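Local coordinates for protein esterase D (Cellvibrio japonicus, PDB 2W87) that probably degrades plant cell-wall xylan, and through the carbohydrate-binding module present here binds glucuronic acid and calcium, at residues Cys12-Asp15 / Gly16-Asn20. Residues are numbered along the deposited sequence; the frame is centred on the assembly and turned at random.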
loop_
_atom_site.group_PDB
_atom_site.type_symbol
_atom_site.label_atom_id
_atom_site.label_comp_id
_atom_site.label_asym_id
_atom_site.label_seq_id
_atom_site.Cartn_x
_atom_site.Cartn_y
_atom_site.Cartn_z
ATOM N N CYS A 12 -0.546 7.353 6.235
ATOM C CA CYS A 12 0.097 8.657 6.193
ATOM C C CYS A 12 -0.419 9.597 5.112
ATOM O O CYS A 12 -0.601 10.784 5.357
ATOM C CB CYS A 12 1.615 8.502 6.064
ATOM S SG CYS A 12 2.328 7.742 7.500
ATOM N N ARG A 13 -0.577 9.102 3.905
ATOM C CA ARG A 13 -0.841 9.983 2.786
ATOM C C ARG A 13 -1.292 9.212 1.574
ATOM O O ARG A 13 -0.916 8.063 1.396
ATOM C CB ARG A 13 0.436 10.764 2.386
ATOM C CG ARG A 13 0.183 11.864 1.400
ATOM C CD ARG A 13 1.433 12.562 0.976
ATOM N NE ARG A 13 2.019 12.005 -0.231
ATOM C CZ ARG A 13 3.152 11.307 -0.271
ATOM N NH1 ARG A 13 3.833 11.056 0.851
ATOM N NH2 ARG A 13 3.606 10.846 -1.435
ATOM N N VAL A 14 -2.154 9.852 0.790
ATOM C CA VAL A 14 -2.407 9.454 -0.605
ATOM C C VAL A 14 -2.293 10.703 -1.490
ATOM O O VAL A 14 -2.825 11.760 -1.157
ATOM C CB VAL A 14 -3.771 8.772 -0.821
ATOM C CG1 VAL A 14 -4.916 9.612 -0.280
ATOM C CG2 VAL A 14 -3.980 8.413 -2.313
ATOM N N ASP A 15 -1.545 10.561 -2.584
ATOM C CA ASP A 15 -1.541 11.571 -3.642
ATOM C C ASP A 15 -2.760 11.318 -4.497
ATOM O O ASP A 15 -2.708 10.564 -5.478
ATOM C CB ASP A 15 -0.265 11.487 -4.461
ATOM C CG ASP A 15 0.970 11.685 -3.619
ATOM O OD1 ASP A 15 0.937 12.619 -2.757
ATOM O OD2 ASP A 15 1.952 10.886 -3.788
ATOM N N GLY A 16 -3.862 11.934 -4.108
ATOM C CA GLY A 16 -5.180 11.580 -4.646
ATOM C C GLY A 16 -6.235 11.770 -3.567
ATOM O O GLY A 16 -6.185 12.732 -2.824
ATOM N N THR A 17 -7.181 10.845 -3.465
ATOM C CA THR A 17 -8.269 10.958 -2.513
ATOM C C THR A 17 -8.512 9.653 -1.802
ATOM O O THR A 17 -8.070 8.619 -2.271
ATOM C CB THR A 17 -9.599 11.385 -3.205
ATOM O OG1 THR A 17 -9.876 10.556 -4.340
ATOM C CG2 THR A 17 -9.558 12.835 -3.636
ATOM N N ILE A 18 -9.217 9.730 -0.678
ATOM C CA ILE A 18 -9.829 8.569 -0.072
ATOM C C ILE A 18 -11.290 8.500 -0.512
ATOM O O ILE A 18 -12.052 9.419 -0.272
ATOM C CB ILE A 18 -9.736 8.588 1.460
ATOM C CG1 ILE A 18 -8.278 8.664 1.870
ATOM C CG2 ILE A 18 -10.382 7.322 2.048
ATOM C CD1 ILE A 18 -7.520 7.415 1.528
ATOM N N ASP A 19 -11.658 7.398 -1.164
ATOM C CA ASP A 19 -12.945 7.265 -1.804
ATOM C C ASP A 19 -13.671 6.046 -1.247
ATOM O O ASP A 19 -13.080 5.190 -0.559
ATOM C CB ASP A 19 -12.787 7.071 -3.317
ATOM C CG ASP A 19 -12.248 8.272 -4.024
ATOM O OD1 ASP A 19 -11.955 9.307 -3.384
ATOM O OD2 ASP A 19 -12.133 8.174 -5.265
ATOM N N ASN A 20 -14.962 5.975 -1.566
ATOM C CA ASN A 20 -15.819 4.880 -1.113
ATOM C C ASN A 20 -16.968 4.597 -2.072
ATOM O O ASN A 20 -17.982 4.023 -1.673
ATOM C CB ASN A 20 -16.401 5.238 0.240
ATOM C CG ASN A 20 -17.241 6.534 0.195
ATOM O OD1 ASN A 20 -17.510 7.117 -0.890
ATOM N ND2 ASN A 20 -17.634 6.991 1.353
HETATM O O HOH W 1 -4.959 13.383 -0.568
#
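V14 and I18 meet on the inner side of a sharp bend, where V14 CG1 lies 3.9 Å from I18 CD1. The two side chains slant across one another; I18 CG1 and CD1 both approach V14 CG1, which also packs against T17 O. On V14 the torsion (chi1 53°) wedges CG1 between the backbone N and the carbonyl carbon; CG2 is the branch anti to N, and it passes 4.0 Å from G16 N. I18 reaches back with its longer arm: CG1 stands anti to the carbonyl carbon, and a second turn brings CD1 to the valine. Both residues also touch A31 of strand 30-33.

The bend itself is an inverse gamma turn centred on D15, and the N-to-C axes of 12-14 and 16-19 make 102°. Strand 12-14 pairs with 40-47 in one sheet of this family 35 carbohydrate-binding module, whereas 16-19 pairs with 30-33, so the turn hands the chain from one sheet to another. C12 and R13 both face V42, a classic beta bulge just ahead of it. G16 has a positive phi (147°), and any CB there would collide with the carbonyl oxygen of D15. A water lies 2.7 Å from V14 O and 2.6 Å from G16 O, linking the two carbonyls.

On the outer side R13 grips D15 side-on in a salt bridge through two nitrogens, one for each carboxylate oxygen. NE reaches D15 OD1 at 2.8 Å from above the carboxylate plane, while NH2 meets D15 OD2 at 2.9 Å on its syn side; both N-H bonds run nearly straight, and both oxygens lie nearly in the guanidinium plane. D15 OD2 also accepts from A40 N. Farther along, T17 OG1 donates to D19 OD1 at 2.6 Å, and D19 OD2 is hydrogen-bonded to N32 ND2, a side chain of the calcium and glucuronate site.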